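Local coordinates for putative aminooxidase (Propionibacterium acnes, PDB 2BA9), which isomerises polyunsaturated fatty acids, producing conjugated linoleic acid, and carries bound flavin-adenine dinucleotide, at residues F187-M190 and M191-K195; A113-K116 and L117-L121; G22-L25 and E26-G29. All coordinates share one frame; numbering follows the deposited sequence.

Interaction 1: F187-M190 and M191-K195; sequences FVTM and MSFAK
Met191 folds back along helix 187-195 against the ring of Phe187, a worked example of how residues one turn apart form a Met-aromatic contact. The two side chains cross obliquely: SD of Met191 stands 4.5 Å from the centroid of the Phe187 ring and 35° off its normal, while CE lies over one face, offset toward the rim. The methylene leads the approach, with CG of Met191 3.6 Å from CE2 of Phe187. Bends at chi2 and chi3 then carry the methyl to Met190, where CE of Met191 meets CG of Met190 at 3.7 Å. Met190 in turn sends its own CE to CB of Phe193, 3.9 Å away, at about a right angle. The ring of Phe193 receives O of Thr189 at its edge, and that same carbonyl accepts the N-H of Phe193 at 2.9 Å. OG of Ser192, turned beside its own backbone N (chi1 -63°), comes to 3.0 Å from O of Val188, which already accepts the Ser192 amide. Leu160 and Trp161 of helix 158-161 pack against Met190; Phe187 also touches Trp161 and Met191 also touches Leu160, so this face of helix 187-195 docks on helix 158-161.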
ATOM      1  N   PHE A 187      14.583   7.258  -5.341  1.00 24.54           N
ATOM      2  CA  PHE A 187      15.953   6.753  -5.316  1.00 24.98           C
ATOM      3  C   PHE A 187      16.439   6.489  -3.879  1.00 25.12           C
ATOM      4  O   PHE A 187      17.105   5.500  -3.621  1.00 25.96           O
ATOM      5  CB  PHE A 187      16.909   7.677  -6.060  1.00 25.11           C
ATOM      6  CG  PHE A 187      18.236   7.047  -6.345  1.00 25.16           C
ATOM      7  CD1 PHE A 187      18.410   6.247  -7.468  1.00 24.97           C
ATOM      8  CD2 PHE A 187      19.298   7.224  -5.474  1.00 25.20           C
ATOM      9  CE1 PHE A 187      19.632   5.645  -7.725  1.00 24.78           C
ATOM     10  CE2 PHE A 187      20.520   6.641  -5.727  1.00 25.28           C
ATOM     11  CZ  PHE A 187      20.686   5.838  -6.847  1.00 25.68           C
ATOM     12  N   VAL A 188      16.077   7.356  -2.941  1.00 25.38           N
ATOM     13  CA  VAL A 188      16.511   7.189  -1.553  1.00 25.77           C
ATOM     14  C   VAL A 188      15.893   5.963  -0.889  1.00 25.57           C
ATOM     15  O   VAL A 188      16.539   5.277  -0.104  1.00 25.28           O
ATOM     16  CB  VAL A 188      16.189   8.437  -0.721  1.00 25.95           C
ATOM     17  CG1 VAL A 188      16.531   8.203   0.753  1.00 26.85           C
ATOM     18  CG2 VAL A 188      16.965   9.616  -1.257  1.00 26.82           C
ATOM     19  N   THR A 189      14.632   5.696  -1.210  1.00 25.88           N
ATOM     20  CA  THR A 189      13.918   4.563  -0.637  1.00 25.85           C
ATOM     21  C   THR A 189      14.477   3.267  -1.207  1.00 26.47           C
ATOM     22  O   THR A 189      14.770   2.341  -0.454  1.00 26.55           O
ATOM     23  CB  THR A 189      12.404   4.682  -0.889  1.00 25.47           C
ATOM     24  OG1 THR A 189      11.943   5.915  -0.323  1.00 25.36           O
ATOM     25  CG2 THR A 189      11.636   3.530  -0.270  1.00 24.80           C
ATOM     26  N   MET A 190      14.650   3.221  -2.529  1.00 27.00           N
ATOM     27  CA  MET A 190      15.271   2.066  -3.184  1.00 27.26           C
ATOM     28  C   MET A 190      16.598   1.736  -2.514  1.00 27.58           C
ATOM     29  O   MET A 190      16.845   0.591  -2.152  1.00 28.10           O
ATOM     30  CB  MET A 190      15.478   2.333  -4.679  1.00 27.27           C
ATOM     31  CG  MET A 190      16.041   1.154  -5.471  1.00 27.54           C
ATOM     32  SD  MET A 190      14.890  -0.206  -5.675  1.00 27.63           S
ATOM     33  CE  MET A 190      15.291  -1.215  -4.239  1.00 28.27           C
ATOM     34  N   MET A 191      17.437   2.747  -2.319  1.00 28.09           N
ATOM     35  CA  MET A 191      18.729   2.544  -1.655  1.00 28.41           C
ATOM     36  C   MET A 191      18.595   1.982  -0.233  1.00 28.83           C
ATOM     37  O   MET A 191      19.339   1.070   0.153  1.00 28.30           O
ATOM     38  CB  MET A 191      19.532   3.840  -1.653  1.00 28.92           C
ATOM     39  CG  MET A 191      19.957   4.296  -3.039  1.00 28.78           C
ATOM     40  SD  MET A 191      20.854   3.057  -3.986  1.00 30.77           S
ATOM     41  CE  MET A 191      19.518   2.351  -4.963  1.00 29.82           C
ATOM     42  N   SER A 192      17.635   2.506   0.530  1.00 29.02           N
ATOM     43  CA  SER A 192      17.354   2.006   1.882  1.00 28.90           C
ATOM     44  C   SER A 192      16.950   0.525   1.877  1.00 28.92           C
ATOM     45  O   SER A 192      17.352  -0.244   2.752  1.00 28.38           O
ATOM     46  CB  SER A 192      16.262   2.855   2.548  1.00 28.95           C
ATOM     47  OG  SER A 192      16.709   4.193   2.707  1.00 29.10           O
ATOM     48  N   PHE A 193      16.151   0.130   0.894  1.00 29.16           N
ATOM     49  CA  PHE A 193      15.863  -1.301   0.682  1.00 29.32           C
ATOM     50  C   PHE A 193      17.125  -2.074   0.327  1.00 29.33           C
ATOM     51  O   PHE A 193      17.341  -3.153   0.856  1.00 28.91           O
ATOM     52  CB  PHE A 193      14.788  -1.513  -0.390  1.00 29.42           C
ATOM     53  CG  PHE A 193      13.412  -1.647   0.177  1.00 29.56           C
ATOM     54  CD1 PHE A 193      12.588  -0.541   0.312  1.00 29.72           C
ATOM     55  CD2 PHE A 193      12.953  -2.883   0.604  1.00 29.99           C
ATOM     56  CE1 PHE A 193      11.331  -0.660   0.850  1.00 29.61           C
ATOM     57  CE2 PHE A 193      11.708  -3.015   1.133  1.00 29.32           C
ATOM     58  CZ  PHE A 193      10.885  -1.903   1.258  1.00 30.16           C
ATOM     59  N   ALA A 194      17.951  -1.501  -0.549  1.00 29.83           N
ATOM     60  CA  ALA A 194      19.195  -2.133  -0.998  1.00 30.07           C
ATOM     61  C   ALA A 194      20.150  -2.363   0.164  1.00 30.24           C
ATOM     62  O   ALA A 194      20.769  -3.415   0.278  1.00 30.73           O
ATOM     63  CB  ALA A 194      19.871  -1.275  -2.060  1.00 29.78           C
ATOM     64  N   LYS A 195      20.269  -1.368   1.024  1.00 30.60           N
ATOM     65  CA  LYS A 195      21.096  -1.475   2.224  1.00 31.22           C
ATOM     66  C   LYS A 195      20.471  -2.347   3.330  1.00 30.65           C
ATOM     67  O   LYS A 195      21.176  -2.827   4.214  1.00 31.08           O
ATOM     68  CB  LYS A 195      21.350  -0.068   2.764  1.00 31.77           C
ATOM     69  CG  LYS A 195      22.225  -0.010   4.002  1.00 33.77           C
ATOM     70  CD  LYS A 195      22.683   1.416   4.300  1.00 35.80           C
ATOM     71  CE  LYS A 195      23.422   1.532   5.648  1.00 36.87           C
ATOM     72  NZ  LYS A 195      22.619   1.020   6.820  1.00 38.25           N
TER

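Interaction 2: A113-K116 and L117-L121; sequences AVQK and LGQLL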
ATOM      1  N   ALA A 113      22.673   0.810 -15.017  1.00 26.55           N
ATOM      2  CA  ALA A 113      21.314   1.328 -15.156  1.00 26.36           C
ATOM      3  C   ALA A 113      20.849   2.073 -13.896  1.00 26.57           C
ATOM      4  O   ALA A 113      20.283   3.167 -13.987  1.00 27.16           O
ATOM      5  CB  ALA A 113      20.338   0.180 -15.493  1.00 26.26           C
ATOM      6  N   VAL A 114      21.085   1.474 -12.729  1.00 26.11           N
ATOM      7  CA  VAL A 114      20.671   2.054 -11.452  1.00 26.30           C
ATOM      8  C   VAL A 114      21.316   3.424 -11.205  1.00 27.01           C
ATOM      9  O   VAL A 114      20.645   4.351 -10.731  1.00 27.07           O
ATOM     10  CB  VAL A 114      21.022   1.111 -10.281  1.00 26.18           C
ATOM     11  CG1 VAL A 114      20.917   1.846  -8.929  1.00 25.69           C
ATOM     12  CG2 VAL A 114      20.138  -0.133 -10.322  1.00 24.53           C
ATOM     13  N   GLN A 115      22.611   3.533 -11.513  1.00 27.74           N
ATOM     14  CA  GLN A 115      23.349   4.805 -11.417  1.00 28.32           C
ATOM     15  C   GLN A 115      22.837   5.845 -12.434  1.00 28.15           C
ATOM     16  O   GLN A 115      22.645   7.025 -12.098  1.00 28.13           O
ATOM     17  CB  GLN A 115      24.852   4.547 -11.623  1.00 28.78           C
ATOM     18  CG  GLN A 115      25.744   5.803 -11.878  1.00 30.98           C
ATOM     19  CD  GLN A 115      26.250   6.526 -10.619  1.00 34.46           C
ATOM     20  OE1 GLN A 115      26.763   7.659 -10.726  1.00 36.18           O
ATOM     21  NE2 GLN A 115      26.135   5.889  -9.442  1.00 34.38           N
ATOM     22  N   LYS A 116      22.638   5.412 -13.676  1.00 27.80           N
ATOM     23  CA  LYS A 116      22.161   6.315 -14.728  1.00 27.52           C
ATOM     24  C   LYS A 116      20.764   6.814 -14.384  1.00 26.94           C
ATOM     25  O   LYS A 116      20.460   8.000 -14.540  1.00 27.21           O
ATOM     26  CB  LYS A 116      22.151   5.618 -16.092  1.00 27.61           C
ATOM     27  CG  LYS A 116      22.067   6.591 -17.281  1.00 28.78           C
ATOM     28  CD  LYS A 116      21.936   5.847 -18.609  1.00 29.41           C
ATOM     29  CE  LYS A 116      21.023   6.575 -19.599  1.00 30.66           C
ATOM     30  NZ  LYS A 116      20.896   5.831 -20.903  1.00 30.90           N
ATOM     31  N   LEU A 117      19.916   5.908 -13.906  1.00 26.65           N
ATOM     32  CA  LEU A 117      18.563   6.270 -13.491  1.00 26.33           C
ATOM     33  C   LEU A 117      18.619   7.277 -12.362  1.00 26.34           C
ATOM     34  O   LEU A 117      17.918   8.283 -12.400  1.00 26.35           O
ATOM     35  CB  LEU A 117      17.762   5.039 -13.047  1.00 26.03           C
ATOM     36  CG  LEU A 117      16.294   5.265 -12.648  1.00 26.42           C
ATOM     37  CD1 LEU A 117      15.486   5.907 -13.771  1.00 25.73           C
ATOM     38  CD2 LEU A 117      15.653   3.933 -12.207  1.00 24.50           C
ATOM     39  N   GLY A 118      19.442   7.003 -11.353  1.00 26.31           N
ATOM     40  CA  GLY A 118      19.561   7.907 -10.215  1.00 26.46           C
ATOM     41  C   GLY A 118      19.831   9.325 -10.676  1.00 26.36           C
ATOM     42  O   GLY A 118      19.228  10.268 -10.193  1.00 26.95           O
ATOM     43  N   GLN A 119      20.726   9.476 -11.641  1.00 26.51           N
ATOM     44  CA  GLN A 119      21.127  10.809 -12.100  1.00 26.58           C
ATOM     45  C   GLN A 119      20.035  11.496 -12.912  1.00 26.11           C
ATOM     46  O   GLN A 119      19.824  12.708 -12.795  1.00 26.61           O
ATOM     47  CB  GLN A 119      22.430  10.713 -12.879  1.00 27.03           C
ATOM     48  CG  GLN A 119      23.602  10.341 -11.983  1.00 28.27           C
ATOM     49  CD  GLN A 119      23.923  11.426 -10.945  1.00 31.58           C
ATOM     50  OE1 GLN A 119      24.527  12.456 -11.279  1.00 34.39           O
ATOM     51  NE2 GLN A 119      23.535  11.193  -9.682  1.00 31.60           N
ATOM     52  N   LEU A 120      19.334  10.715 -13.720  1.00 25.71           N
ATOM     53  CA  LEU A 120      18.160  11.195 -14.446  1.00 25.58           C
ATOM     54  C   LEU A 120      17.029  11.637 -13.519  1.00 25.18           C
ATOM     55  O   LEU A 120      16.368  12.626 -13.794  1.00 25.14           O
ATOM     56  CB  LEU A 120      17.628  10.108 -15.370  1.00 25.52           C
ATOM     57  CG  LEU A 120      18.422   9.802 -16.630  1.00 26.10           C
ATOM     58  CD1 LEU A 120      18.011   8.413 -17.125  1.00 25.22           C
ATOM     59  CD2 LEU A 120      18.178  10.864 -17.693  1.00 25.41           C
ATOM     60  N   LEU A 121      16.799  10.897 -12.436  1.00 25.00           N
ATOM     61  CA  LEU A 121      15.744  11.244 -11.481  1.00 24.98           C
ATOM     62  C   LEU A 121      16.031  12.585 -10.790  1.00 25.31           C
ATOM     63  O   LEU A 121      15.107  13.321 -10.426  1.00 25.34           O
ATOM     64  CB  LEU A 121      15.580  10.139 -10.435  1.00 25.26           C
ATOM     65  CG  LEU A 121      14.934   8.833 -10.915  1.00 24.91           C
ATOM     66  CD1 LEU A 121      14.855   7.806  -9.783  1.00 25.07           C
ATOM     67  CD2 LEU A 121      13.548   9.128 -11.505  1.00 25.07           C
TER
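Leu120 turns CG beside its own backbone N (chi1 -74°), which brings that atom to 3.4 Å from O of Lys116, one turn earlier. Lys116 itself has CG opposite its N (chi1 -163°) and then runs out with a bend at chi3. CD1 of Leu120 touches the lysine lightly, at 4.3 Å from CE of Lys116. The side chains only graze each other, and the chain of Lys116 continues past: NZ of Lys116 is hydrogen-bonded to the carbonyl O of Asn152, a residue that also touches Leu120. Gln119 does likewise with the carbonyl one turn back: its CG lies 3.5 Å from O of Gln115, the atom that accepts the Gln119 amide. The side chain of Gln115 approaches loosely, with OE1 4.3 Å from CG of Gln119. The backbone beneath is regular alpha-helix; N of Leu117 bonds to O of Ala113 at 2.8 Å, and N of Gly118 to O of Val114. Leu117 leads away from this turn into the interior, where it touches Phe148 and Leu149 of helix 145-151 and Trp161 of helix 158-161. Val114 reaches Leu160, so the buried side of helix 106-122 lies against both helices, with Ala113 beside Ala156 and Ala157 in the loop that precedes helix 158-161.

Interaction 3: G22-L25 and E26-G29; sequences GMYL and EQAG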
ATOM      1  N   GLY A  22      -7.771  12.272  10.693  1.00 24.44           N
ATOM      2  CA  GLY A  22      -8.249  12.700  12.006  1.00 24.80           C
ATOM      3  C   GLY A  22      -7.177  13.415  12.807  1.00 24.88           C
ATOM      4  O   GLY A  22      -7.397  14.527  13.295  1.00 25.01           O
ATOM      5  N   MET A  23      -6.023  12.763  12.958  1.00 24.79           N
ATOM      6  CA  MET A  23      -4.860  13.358  13.655  1.00 24.86           C
ATOM      7  C   MET A  23      -4.549  14.762  13.183  1.00 24.55           C
ATOM      8  O   MET A  23      -4.374  15.665  13.991  1.00 25.04           O
ATOM      9  CB  MET A  23      -3.606  12.506  13.437  1.00 24.75           C
ATOM     10  CG  MET A  23      -2.304  13.131  13.947  1.00 25.03           C
ATOM     11  SD  MET A  23      -0.867  12.127  13.567  1.00 25.85           S
ATOM     12  CE  MET A  23       0.493  13.258  13.819  1.00 22.68           C
ATOM     13  N   TYR A  24      -4.441  14.941  11.874  1.00 24.32           N
ATOM     14  CA  TYR A  24      -3.964  16.220  11.333  1.00 24.25           C
ATOM     15  C   TYR A  24      -5.050  17.285  11.264  1.00 24.53           C
ATOM     16  O   TYR A  24      -4.751  18.489  11.314  1.00 24.20           O
ATOM     17  CB  TYR A  24      -3.262  16.025   9.981  1.00 24.47           C
ATOM     18  CG  TYR A  24      -1.886  15.409  10.161  1.00 24.93           C
ATOM     19  CD1 TYR A  24      -0.829  16.148  10.693  1.00 25.91           C
ATOM     20  CD2 TYR A  24      -1.652  14.083   9.835  1.00 26.22           C
ATOM     21  CE1 TYR A  24       0.433  15.564  10.891  1.00 25.45           C
ATOM     22  CE2 TYR A  24      -0.407  13.499  10.023  1.00 25.38           C
ATOM     23  CZ  TYR A  24       0.625  14.232  10.545  1.00 25.49           C
ATOM     24  OH  TYR A  24       1.838  13.605  10.718  1.00 25.02           O
ATOM     25  N   LEU A  25      -6.305  16.857  11.167  1.00 24.51           N
ATOM     26  CA  LEU A  25      -7.418  17.793  11.301  1.00 24.89           C
ATOM     27  C   LEU A  25      -7.454  18.317  12.736  1.00 25.13           C
ATOM     28  O   LEU A  25      -7.500  19.534  12.961  1.00 24.83           O
ATOM     29  CB  LEU A  25      -8.754  17.142  10.900  1.00 24.94           C
ATOM     30  CG  LEU A  25      -9.010  17.122   9.385  1.00 24.63           C
ATOM     31  CD1 LEU A  25     -10.106  16.125   8.992  1.00 24.12           C
ATOM     32  CD2 LEU A  25      -9.357  18.524   8.884  1.00 24.14           C
ATOM     33  N   GLU A  26      -7.414  17.389  13.694  1.00 25.12           N
ATOM     34  CA  GLU A  26      -7.389  17.742  15.106  1.00 25.26           C
ATOM     35  C   GLU A  26      -6.307  18.791  15.363  1.00 25.22           C
ATOM     36  O   GLU A  26      -6.583  19.839  15.942  1.00 25.18           O
ATOM     37  CB  GLU A  26      -7.137  16.503  15.965  1.00 25.19           C
ATOM     38  CG  GLU A  26      -7.367  16.728  17.450  1.00 25.78           C
ATOM     39  CD  GLU A  26      -7.133  15.476  18.266  1.00 25.10           C
ATOM     40  OE1 GLU A  26      -7.856  14.490  18.059  1.00 24.26           O
ATOM     41  OE2 GLU A  26      -6.236  15.494  19.130  1.00 24.11           O
ATOM     42  N   GLN A  27      -5.090  18.504  14.903  1.00 25.45           N
ATOM     43  CA  GLN A  27      -3.923  19.375  15.130  1.00 25.42           C
ATOM     44  C   GLN A  27      -4.007  20.761  14.470  1.00 25.63           C
ATOM     45  O   GLN A  27      -3.392  21.713  14.948  1.00 24.89           O
ATOM     46  CB  GLN A  27      -2.636  18.650  14.713  1.00 25.49           C
ATOM     47  CG  GLN A  27      -2.281  17.497  15.647  1.00 24.51           C
ATOM     48  CD  GLN A  27      -1.030  16.738  15.243  1.00 24.90           C
ATOM     49  OE1 GLN A  27      -0.534  15.910  16.001  1.00 25.97           O
ATOM     50  NE2 GLN A  27      -0.513  17.015  14.053  1.00 23.26           N
ATOM     51  N   ALA A  28      -4.793  20.862  13.398  1.00 26.19           N
ATOM     52  CA  ALA A  28      -5.075  22.138  12.727  1.00 26.50           C
ATOM     53  C   ALA A  28      -6.227  22.904  13.374  1.00 26.79           C
ATOM     54  O   ALA A  28      -6.537  24.028  12.960  1.00 27.23           O
ATOM     55  CB  ALA A  28      -5.389  21.896  11.245  1.00 26.62           C
ATOM     56  N   GLY A  29      -6.866  22.307  14.375  1.00 26.61           N
ATOM     57  CA  GLY A  29      -7.940  22.974  15.112  1.00 26.67           C
ATOM     58  C   GLY A  29      -9.339  22.602  14.656  1.00 26.78           C
ATOM     59  O   GLY A  29     -10.305  23.294  14.976  1.00 26.40           O
TER
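Gln27 lays its side chain over that of Met23 and beside the ring of Tyr24. With CG turned beside its own N (chi1 -70°) and the chain extended from there, its amide reaches back one turn. OE1 of Gln27 lies 3.6 Å from the methyl CE of Met23, and NE2 of Gln27 stands 3.5 Å from CD1 of Tyr24. The glutamine and tyrosine point the same way, but their flat groups are turned nearly square, the amide plane 88° from the ring plane. The polar atoms also have partners on helix 68-77: OE1 of Gln27 accepts a hydrogen bond from NH1 of Arg76, and OH of Tyr24 is hydrogen-bonded to Glu72. Glu26 sends its carboxylate away from the turn to form a salt bridge with Arg76 and hydrogen bonds with Tyr33 and the amide of Glu217. Residues 22-28 belong to the helix of a beta-alpha-beta unit, strand 9-12, helix 16-28 and strand 33-36, whose strand-to-helix turn carries a glycine pattern of Rossmann type, consistent with the bound FAD. In the last helical turn N of Ala28 bonds to O of Tyr24 at 3.2 Å, from above the carbonyl plane, and makes a weak bond to O of Leu25. Gly29 follows with positive phi in a Schellman motif, its N bonded to O of Glu26 at 2.9 Å. The phi of Gly29, 98°, is one that glycine adopts easily. Leu25 faces Ile9 and Ile11 of strand 9-12, and with Ala28 it also meets Val419 of helix 408-423.

How the interactions relate
From the N terminus, interaction 3 comes first, then interaction 2, then interaction 1. They lie in series, none nested in or crossing another, and each closes a turn of its own helix rather than a long loop. Interaction 3 lies at the C-terminal end of helix 16-28, in the beta-alpha-beta unit that probably holds the FAD, and stands apart, its centre about 38 Å from that of interaction 2 and about 31 Å from that of interaction 1. The other two touch: CE1 of Phe187 lies 3.4 Å from CA of Gly118, and the glycine, having no side chain, is consistent with so close an approach. Both also pack on helix 158-161, which joins them into one helical cluster.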